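Local coordinates for protein cyanophycinase-like exopeptidase (actinobacterium SCGC AAA027-L06, PDB 6NQC) that probably hydrolyses peptide bonds as a serine exopeptidase of family S51, related to the cyanophycinases, at residues Pro124-Trp137 and Val164-Phe178. Sequence-based numbering, arbitrary orientation.
Sequences PHYLADTLINTPLW and VPNFRLSRHQSTEGF
His125, Ala128 and Ile132, one helical turn apart along helix 124-131 and its end, face Thr175, Gly177 and Phe178 of the returning arm of a hairpin, with CA atoms 5.4 Å apart at Ala128 and Gly177. Imidazole, which carries polar atoms on its edge and has flat faces, suits the place where the hairpin's strands give way to its loop: His125 ND1 and Thr175 OG1 share a hydrogen bond of 2.7 Å at the ring edge, while NE2 lies 2.9 Å from Pro165 O. Val164 CG1 lies over one face in a CH-pi contact and the Asn166 amide over the other, holding the ring between them. With CG anti to its carbonyl carbon (chi1 -60°), His125 swings its ring beyond the helix start into this slot. Ala128, small enough for a close approach, sets CB 3.4 Å from Glu176 O. At the solvent side, Asp129 uses both carboxylate oxygens: one water links OD1 to Glu176 O, another OD2 to Thr175 OG1. Farther along, Ile132 lays CD1 against the aliphatic CG of Glu176 at 3.4 Å. Phe178 turns one face to Trp137, stacked offset on the indole's six-membered ring with planes 23° apart, and points its CE1/CZ end at the helix end, where CZ comes within 3.8 Å of Leu131 CB. Thr134 N-caps the next helix, its OG1 accepting from Trp137 N. Thus the contact joins helices 124-131 and 135-145 to the two-stranded hairpin 163-164/175-176; Pro124 and Pro165 both rest on helix 155-158, whose start belongs to the probable nucleophile elbow, and helix 199-205 packs against Pro165 and Phe167.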
ATOM      1  N   PRO A 124       0.437  -9.061   6.579  1.00 18.84           N
ATOM      2  CA  PRO A 124       1.461  -8.029   6.530  1.00 17.62           C
ATOM      3  C   PRO A 124       2.803  -8.521   7.024  1.00 15.89           C
ATOM      4  O   PRO A 124       3.830  -8.050   6.538  1.00 17.90           O
ATOM      5  CB  PRO A 124       0.888  -6.925   7.435  1.00 15.65           C
ATOM      6  CG  PRO A 124       0.075  -7.672   8.402  1.00 17.56           C
ATOM      7  CD  PRO A 124      -0.541  -8.826   7.665  1.00 18.57           C
ATOM      8  N   HIS A 125       2.834  -9.475   7.954  1.00 19.55           N
ATOM      9  CA  HIS A 125       4.122  -9.978   8.413  1.00 19.71           C
ATOM     10  C   HIS A 125       4.823 -10.742   7.301  1.00 20.92           C
ATOM     11  O   HIS A 125       6.037 -10.571   7.098  1.00 17.10           O
ATOM     12  CB  HIS A 125       3.925 -10.823   9.659  1.00 18.38           C
ATOM     13  CG  HIS A 125       3.320 -10.041  10.775  1.00 18.51           C
ATOM     14  ND1 HIS A 125       4.061  -9.181  11.554  1.00 18.83           N
ATOM     15  CD2 HIS A 125       2.036  -9.934  11.203  1.00 24.10           C
ATOM     16  CE1 HIS A 125       3.263  -8.607  12.445  1.00 23.23           C
ATOM     17  NE2 HIS A 125       2.031  -9.040  12.251  1.00 23.93           N
ATOM     18  N   TYR A 126       4.077 -11.557   6.551  1.00 18.55           N
ATOM     19  CA  TYR A 126       4.682 -12.282   5.443  1.00 17.09           C
ATOM     20  C   TYR A 126       5.122 -11.326   4.335  1.00 16.29           C
ATOM     21  O   TYR A 126       6.198 -11.501   3.751  1.00 18.23           O
ATOM     22  CB  TYR A 126       3.712 -13.336   4.913  1.00 15.77           C
ATOM     23  CG  TYR A 126       4.333 -14.279   3.903  1.00 19.31           C
ATOM     24  CD1 TYR A 126       5.236 -15.250   4.296  1.00 22.12           C
ATOM     25  CD2 TYR A 126       4.000 -14.194   2.542  1.00 13.17           C
ATOM     26  CE1 TYR A 126       5.817 -16.121   3.384  1.00 22.00           C
ATOM     27  CE2 TYR A 126       4.581 -15.045   1.601  1.00 17.16           C
ATOM     28  CZ  TYR A 126       5.493 -16.013   2.036  1.00 23.93           C
ATOM     29  OH  TYR A 126       6.085 -16.873   1.131  1.00 23.72           O
ATOM     30  N   LEU A 127       4.292 -10.315   4.027  1.00 15.26           N
ATOM     31  CA  LEU A 127       4.652  -9.361   2.995  1.00 17.33           C
ATOM     32  C   LEU A 127       5.984  -8.727   3.335  1.00 15.90           C
ATOM     33  O   LEU A 127       6.917  -8.730   2.522  1.00 18.12           O
ATOM     34  CB  LEU A 127       3.570  -8.291   2.849  1.00 17.97           C
ATOM     35  CG  LEU A 127       3.897  -7.172   1.830  1.00 15.45           C
ATOM     36  CD1 LEU A 127       4.368  -7.771   0.493  1.00 17.11           C
ATOM     37  CD2 LEU A 127       2.706  -6.260   1.620  1.00 12.63           C
ATOM     38  N   ALA A 128       6.097  -8.203   4.565  1.00 19.34           N
ATOM     39  CA  ALA A 128       7.313  -7.545   5.003  1.00 12.26           C
ATOM     40  C   ALA A 128       8.512  -8.493   4.997  1.00 17.42           C
ATOM     41  O   ALA A 128       9.574  -8.171   4.439  1.00 19.56           O
ATOM     42  CB  ALA A 128       7.115  -6.990   6.415  1.00 15.01           C
ATOM     43  N   ASP A 129       8.382  -9.642   5.657  1.00 18.73           N
ATOM     44  CA  ASP A 129       9.512 -10.570   5.750  1.00 22.11           C
ATOM     45  C   ASP A 129       9.961 -11.065   4.375  1.00 20.02           C
ATOM     46  O   ASP A 129      11.144 -11.323   4.167  1.00 20.90           O
ATOM     47  CB  ASP A 129       9.141 -11.761   6.620  1.00 18.19           C
ATOM     48  CG  ASP A 129       9.044 -11.420   8.108  1.00 22.68           C
ATOM     49  OD1 ASP A 129       9.582 -10.380   8.543  1.00 19.56           O
ATOM     50  OD2 ASP A 129       8.393 -12.189   8.833  1.00 28.01           O
ATOM     51  N   THR A 130       9.047 -11.144   3.407  1.00 15.86           N
ATOM     52  CA  THR A 130       9.384 -11.712   2.111  1.00 16.81           C
ATOM     53  C   THR A 130      10.087 -10.710   1.210  1.00 18.48           C
ATOM     54  O   THR A 130      10.996 -11.109   0.474  1.00 18.41           O
ATOM     55  CB  THR A 130       8.129 -12.265   1.420  1.00 15.65           C
ATOM     56  OG1 THR A 130       7.610 -13.374   2.175  1.00 18.12           O
ATOM     57  CG2 THR A 130       8.443 -12.766   0.073  1.00 21.40           C
ATOM     58  N   LEU A 131       9.731  -9.420   1.267  1.00 14.11           N
ATOM     59  CA  LEU A 131      10.338  -8.445   0.372  1.00 15.75           C
ATOM     60  C   LEU A 131      11.386  -7.554   1.026  1.00 15.85           C
ATOM     61  O   LEU A 131      12.112  -6.849   0.299  1.00 15.85           O
ATOM     62  CB  LEU A 131       9.279  -7.535  -0.255  1.00 16.00           C
ATOM     63  CG  LEU A 131       8.211  -8.286  -1.063  1.00 18.35           C
ATOM     64  CD1 LEU A 131       7.217  -7.319  -1.697  1.00 17.64           C
ATOM     65  CD2 LEU A 131       8.837  -9.219  -2.091  1.00 19.37           C
ATOM     66  N   ILE A 132      11.459  -7.504   2.362  1.00 18.35           N
ATOM     67  CA  ILE A 132      12.328  -6.490   2.973  1.00 18.85           C
ATOM     68  C   ILE A 132      13.757  -6.719   2.505  1.00 14.74           C
ATOM     69  O   ILE A 132      14.249  -7.855   2.495  1.00 16.79           O
ATOM     70  CB  ILE A 132      12.223  -6.533   4.503  1.00 18.19           C
ATOM     71  CG1 ILE A 132      12.927  -5.342   5.119  1.00 21.71           C
ATOM     72  CG2 ILE A 132      12.794  -7.857   5.017  1.00 17.88           C
ATOM     73  CD1 ILE A 132      12.644  -5.168   6.637  1.00 19.07           C
ATOM     74  N   ASN A 133      14.434  -5.639   2.122  1.00 17.01           N
ATOM     75  CA  ASN A 133      15.844  -5.697   1.745  1.00 19.07           C
ATOM     76  C   ASN A 133      16.098  -6.696   0.622  1.00 17.47           C
ATOM     77  O   ASN A 133      17.110  -7.409   0.610  1.00 19.81           O
ATOM     78  CB  ASN A 133      16.731  -6.035   2.945  1.00 20.60           C
ATOM     79  CG  ASN A 133      16.569  -5.067   4.062  1.00 18.38           C
ATOM     80  OD1 ASN A 133      16.231  -3.897   3.841  1.00 23.26           O
ATOM     81  ND2 ASN A 133      16.803  -5.524   5.271  1.00 26.72           N
ATOM     82  N   THR A 134      15.200  -6.712  -0.374  1.00 18.27           N
ATOM     83  CA  THR A 134      15.408  -7.557  -1.525  1.00 21.17           C
ATOM     84  C   THR A 134      15.689  -6.685  -2.744  1.00 21.25           C
ATOM     85  O   THR A 134      15.321  -5.503  -2.785  1.00 18.03           O
ATOM     86  CB  THR A 134      14.195  -8.430  -1.855  1.00 21.82           C
ATOM     87  OG1 THR A 134      13.083  -7.555  -2.112  1.00 17.27           O
ATOM     88  CG2 THR A 134      13.854  -9.396  -0.760  1.00 19.41           C
ATOM     89  N   PRO A 135      16.264  -7.256  -3.794  1.00 18.80           N
ATOM     90  CA  PRO A 135      16.443  -6.465  -5.014  1.00 24.18           C
ATOM     91  C   PRO A 135      15.115  -5.989  -5.573  1.00 17.62           C
ATOM     92  O   PRO A 135      15.031  -4.876  -6.088  1.00 17.79           O
ATOM     93  CB  PRO A 135      17.176  -7.432  -5.959  1.00 22.21           C
ATOM     94  CG  PRO A 135      17.164  -8.754  -5.330  1.00 25.67           C
ATOM     95  CD  PRO A 135      16.915  -8.589  -3.872  1.00 22.49           C
ATOM     96  N   LEU A 136      14.054  -6.783  -5.446  1.00 20.65           N
ATOM     97  CA  LEU A 136      12.742  -6.356  -5.956  1.00 20.32           C
ATOM     98  C   LEU A 136      12.243  -5.119  -5.214  1.00 20.22           C
ATOM     99  O   LEU A 136      11.747  -4.161  -5.828  1.00 14.12           O
ATOM    100  CB  LEU A 136      11.740  -7.505  -5.825  1.00 14.27           C
ATOM    101  CG  LEU A 136      10.365  -7.170  -6.408  1.00 19.35           C
ATOM    102  CD1 LEU A 136      10.420  -7.313  -7.911  1.00 16.69           C
ATOM    103  CD2 LEU A 136       9.300  -8.043  -5.818  1.00 24.12           C
ATOM    104  N   TRP A 137      12.366  -5.116  -3.896  1.00 19.51           N
ATOM    105  CA  TRP A 137      11.951  -3.940  -3.137  1.00 14.93           C
ATOM    106  C   TRP A 137      12.784  -2.715  -3.536  1.00 20.96           C
ATOM    107  O   TRP A 137      12.257  -1.619  -3.684  1.00 17.52           O
ATOM    108  CB  TRP A 137      12.064  -4.196  -1.614  1.00 20.73           C
ATOM    109  CG  TRP A 137      11.986  -2.886  -0.956  1.00 21.61           C
ATOM    110  CD1 TRP A 137      13.002  -2.188  -0.376  1.00 26.02           C
ATOM    111  CD2 TRP A 137      10.832  -2.045  -0.903  1.00 19.90           C
ATOM    112  NE1 TRP A 137      12.550  -0.951   0.021  1.00 23.01           N
ATOM    113  CE2 TRP A 137      11.219  -0.844  -0.270  1.00 22.11           C
ATOM    114  CE3 TRP A 137       9.521  -2.177  -1.351  1.00 26.31           C
ATOM    115  CZ2 TRP A 137      10.337   0.211  -0.071  1.00 19.40           C
ATOM    116  CZ3 TRP A 137       8.646  -1.135  -1.139  1.00 24.62           C
ATOM    117  CH2 TRP A 137       9.056   0.039  -0.502  1.00 23.34           C
ATOM    118  N   VAL A 164       5.420  -3.237  11.945  1.00 16.91           N
ATOM    119  CA  VAL A 164       4.123  -3.881  11.748  1.00 12.78           C
ATOM    120  C   VAL A 164       3.747  -4.557  13.060  1.00 16.86           C
ATOM    121  O   VAL A 164       4.491  -5.429  13.522  1.00 15.59           O
ATOM    122  CB  VAL A 164       4.150  -4.907  10.605  1.00 15.55           C
ATOM    123  CG1 VAL A 164       2.814  -5.562  10.489  1.00 17.01           C
ATOM    124  CG2 VAL A 164       4.584  -4.205   9.271  1.00 20.09           C
ATOM    125  N   PRO A 165       2.607  -4.212  13.678  1.00 16.21           N
ATOM    126  CA  PRO A 165       2.278  -4.784  15.001  1.00 15.78           C
ATOM    127  C   PRO A 165       2.007  -6.271  14.908  1.00 18.02           C
ATOM    128  O   PRO A 165       1.396  -6.742  13.951  1.00 18.28           O
ATOM    129  CB  PRO A 165       1.000  -4.055  15.399  1.00 18.35           C
ATOM    130  CG  PRO A 165       0.396  -3.652  14.042  1.00 14.07           C
ATOM    131  CD  PRO A 165       1.541  -3.322  13.188  1.00 13.34           C
ATOM    132  N   ASN A 166       2.461  -7.000  15.914  1.00 16.92           N
ATOM    133  CA  ASN A 166       2.226  -8.441  16.013  1.00 23.47           C
ATOM    134  C   ASN A 166       1.362  -8.743  17.230  1.00 26.21           C
ATOM    135  O   ASN A 166       1.867  -8.784  18.368  1.00 19.62           O
ATOM    136  CB  ASN A 166       3.540  -9.220  16.078  1.00 23.78           C
ATOM    137  CG  ASN A 166       3.344 -10.712  15.823  1.00 31.97           C
ATOM    138  OD1 ASN A 166       2.306 -11.277  16.169  1.00 34.65           O
ATOM    139  ND2 ASN A 166       4.342 -11.350  15.227  1.00 31.13           N
ATOM    140  N   PHE A 167       0.068  -9.025  16.967  1.00 26.36           N
ATOM    141  CA  PHE A 167      -0.879  -9.310  18.047  1.00 28.86           C
ATOM    142  C   PHE A 167      -0.509 -10.561  18.821  1.00 33.14           C
ATOM    143  O   PHE A 167      -0.823 -10.682  20.007  1.00 47.46           O
ATOM    144  CB  PHE A 167      -2.317  -9.565  17.559  1.00 39.77           C
ATOM    145  CG  PHE A 167      -2.768  -8.670  16.492  1.00 29.31           C
ATOM    146  CD1 PHE A 167      -3.474  -9.168  15.413  1.00 36.07           C
ATOM    147  CD2 PHE A 167      -2.484  -7.323  16.562  1.00 38.22           C
ATOM    148  CE1 PHE A 167      -3.878  -8.338  14.414  1.00 35.77           C
ATOM    149  CE2 PHE A 167      -2.884  -6.479  15.559  1.00 42.72           C
ATOM    150  CZ  PHE A 167      -3.592  -6.980  14.486  1.00 44.51           C
ATOM    151  N   ARG A 168       0.074 -11.540  18.144  1.00 37.05           N
ATOM    152  CA  ARG A 168       0.373 -12.814  18.776  1.00 42.37           C
ATOM    153  C   ARG A 168       1.500 -12.700  19.784  1.00 41.84           C
ATOM    154  O   ARG A 168       1.710 -13.649  20.551  1.00 49.88           O
ATOM    155  CB  ARG A 168       0.704 -13.850  17.689  1.00 39.52           C
ATOM    156  CG  ARG A 168      -0.560 -14.526  17.070  1.00 53.01           C
ATOM    157  CD  ARG A 168      -0.632 -14.415  15.521  1.00 64.76           C
ATOM    158  NE  ARG A 168      -0.900 -13.041  15.075  1.00 68.80           N
ATOM    159  CZ  ARG A 168      -0.073 -12.298  14.324  1.00 62.56           C
ATOM    160  NH1 ARG A 168       1.113 -12.779  13.911  1.00 48.82           N
ATOM    161  NH2 ARG A 168      -0.428 -11.046  14.003  1.00 41.97           N
ATOM    162  N   LEU A 169       2.204 -11.555  19.825  1.00 30.56           N
ATOM    163  CA  LEU A 169       3.410 -11.452  20.620  1.00 28.23           C
ATOM    164  C   LEU A 169       3.279 -10.299  21.602  1.00 29.00           C
ATOM    165  O   LEU A 169       2.694 -10.465  22.677  1.00 22.65           O
ATOM    166  CB  LEU A 169       4.620 -11.294  19.687  1.00 29.85           C
ATOM    167  CG  LEU A 169       5.048 -12.473  18.827  1.00 30.98           C
ATOM    168  CD1 LEU A 169       6.408 -12.147  18.219  1.00 24.16           C
ATOM    169  CD2 LEU A 169       5.080 -13.763  19.646  1.00 37.03           C
ATOM    170  N   SER A 170       3.845  -9.137  21.305  1.00 21.81           N
ATOM    171  CA  SER A 170       3.745  -7.980  22.197  1.00 20.09           C
ATOM    172  C   SER A 170       4.059  -6.726  21.379  1.00 20.31           C
ATOM    173  O   SER A 170       4.525  -6.810  20.243  1.00 18.57           O
ATOM    174  CB  SER A 170       4.695  -8.108  23.400  1.00 20.30           C
ATOM    175  OG  SER A 170       6.024  -7.719  23.076  1.00 17.77           O
ATOM    176  N   ARG A 171       3.807  -5.555  21.982  1.00 21.37           N
ATOM    177  CA  ARG A 171       4.156  -4.312  21.327  1.00 20.37           C
ATOM    178  C   ARG A 171       5.657  -4.141  21.131  1.00 21.78           C
ATOM    179  O   ARG A 171       6.063  -3.281  20.353  1.00 20.42           O
ATOM    180  CB  ARG A 171       3.591  -3.145  22.111  1.00 18.34           C
ATOM    181  CG  ARG A 171       4.284  -2.854  23.446  1.00 23.56           C
ATOM    182  CD  ARG A 171       3.425  -1.913  24.268  1.00 21.78           C
ATOM    183  NE  ARG A 171       3.231  -0.604  23.632  1.00 26.09           N
ATOM    184  CZ  ARG A 171       4.033   0.437  23.866  1.00 25.98           C
ATOM    185  NH1 ARG A 171       3.839   1.603  23.282  1.00 21.99           N
ATOM    186  NH2 ARG A 171       5.045   0.306  24.712  1.00 27.59           N
ATOM    187  N   HIS A 172       6.491  -4.930  21.790  1.00 16.74           N
ATOM    188  CA  HIS A 172       7.932  -4.819  21.631  1.00 15.22           C
ATOM    189  C   HIS A 172       8.508  -5.807  20.628  1.00 22.94           C
ATOM    190  O   HIS A 172       9.733  -5.860  20.471  1.00 24.51           O
ATOM    191  CB  HIS A 172       8.615  -5.003  22.982  1.00 33.21           C
ATOM    192  CG  HIS A 172       8.188  -3.996  23.994  1.00 29.73           C
ATOM    193  ND1 HIS A 172       8.732  -2.728  24.055  1.00 34.97           N
ATOM    194  CD2 HIS A 172       7.227  -4.048  24.945  1.00 23.44           C
ATOM    195  CE1 HIS A 172       8.136  -2.053  25.022  1.00 34.96           C
ATOM    196  NE2 HIS A 172       7.213  -2.828  25.570  1.00 33.94           N
ATOM    197  N   GLN A 173       7.642  -6.591  19.956  1.00 19.33           N
ATOM    198  CA  GLN A 173       8.090  -7.587  18.998  1.00 20.83           C
ATOM    199  C   GLN A 173       7.421  -7.359  17.646  1.00 18.24           C
ATOM    200  O   GLN A 173       6.893  -8.310  17.069  1.00 18.79           O
ATOM    201  CB  GLN A 173       7.777  -9.003  19.553  1.00 21.20           C
ATOM    202  CG  GLN A 173       8.567  -9.310  20.861  1.00 26.73           C
ATOM    203  CD  GLN A 173       7.866 -10.367  21.704  1.00 29.22           C
ATOM    204  OE1 GLN A 173       6.880 -10.087  22.391  1.00 25.50           O
ATOM    205  NE2 GLN A 173       8.349 -11.594  21.615  1.00 25.50           N
ATOM    206  N   SER A 174       7.422  -6.124  17.170  1.00 17.74           N
ATOM    207  CA  SER A 174       6.861  -5.819  15.859  1.00 17.12           C
ATOM    208  C   SER A 174       7.766  -6.357  14.765  1.00 14.20           C
ATOM    209  O   SER A 174       8.975  -6.548  14.962  1.00 18.87           O
ATOM    210  CB  SER A 174       6.689  -4.313  15.722  1.00 21.18           C
ATOM    211  OG  SER A 174       5.796  -3.863  16.743  1.00 20.31           O
ATOM    212  N   THR A 175       7.167  -6.641  13.616  1.00 19.41           N
ATOM    213  CA  THR A 175       7.929  -6.922  12.414  1.00 20.06           C
ATOM    214  C   THR A 175       8.392  -5.621  11.758  1.00 16.92           C
ATOM    215  O   THR A 175       7.654  -4.639  11.693  1.00 17.06           O
ATOM    216  CB  THR A 175       7.058  -7.730  11.441  1.00 21.28           C
ATOM    217  OG1 THR A 175       6.680  -8.960  12.065  1.00 24.93           O
ATOM    218  CG2 THR A 175       7.813  -8.018  10.114  1.00 17.38           C
ATOM    219  N   GLU A 176       9.632  -5.616  11.285  1.00 16.64           N
ATOM    220  CA  GLU A 176      10.150  -4.491  10.525  1.00 15.81           C
ATOM    221  C   GLU A 176       9.466  -4.398   9.160  1.00 15.67           C
ATOM    222  O   GLU A 176       9.397  -5.369   8.411  1.00 18.87           O
ATOM    223  CB  GLU A 176      11.662  -4.651  10.367  1.00 22.71           C
ATOM    224  CG  GLU A 176      12.358  -3.538   9.618  1.00 31.39           C
ATOM    225  CD  GLU A 176      13.896  -3.654   9.685  1.00 38.83           C
ATOM    226  OE1 GLU A 176      14.403  -4.413  10.546  1.00 43.61           O
ATOM    227  OE2 GLU A 176      14.586  -2.986   8.872  1.00 43.20           O
ATOM    228  N   GLY A 177       8.927  -3.223   8.855  1.00 14.66           N
ATOM    229  CA  GLY A 177       8.381  -2.927   7.555  1.00 15.80           C
ATOM    230  C   GLY A 177       9.379  -2.210   6.667  1.00 25.44           C
ATOM    231  O   GLY A 177      10.570  -2.117   6.959  1.00 17.85           O
ATOM    232  N   PHE A 178       8.862  -1.695   5.560  1.00 17.62           N
ATOM    233  CA  PHE A 178       9.716  -1.090   4.540  1.00 13.80           C
ATOM    234  C   PHE A 178      10.128   0.321   4.918  1.00 21.52           C
ATOM    235  O   PHE A 178      11.151   0.798   4.442  1.00 16.18           O
ATOM    236  CB  PHE A 178       8.988  -1.082   3.199  1.00 18.76           C
ATOM    237  CG  PHE A 178       8.496  -2.434   2.748  1.00 24.01           C
ATOM    238  CD1 PHE A 178       9.195  -3.593   3.061  1.00 24.54           C
ATOM    239  CD2 PHE A 178       7.332  -2.544   2.019  1.00 18.48           C
ATOM    240  CE1 PHE A 178       8.736  -4.816   2.625  1.00 17.77           C
ATOM    241  CE2 PHE A 178       6.855  -3.770   1.600  1.00 22.56           C
ATOM    242  CZ  PHE A 178       7.547  -4.888   1.853  1.00 21.31           C
TER
HETATM  243  O   HOH W   1      10.666  -7.881   8.091  1.00 20.27           O
HETATM  244  O   HOH W   2       7.353 -11.538  11.156  1.00 24.64           O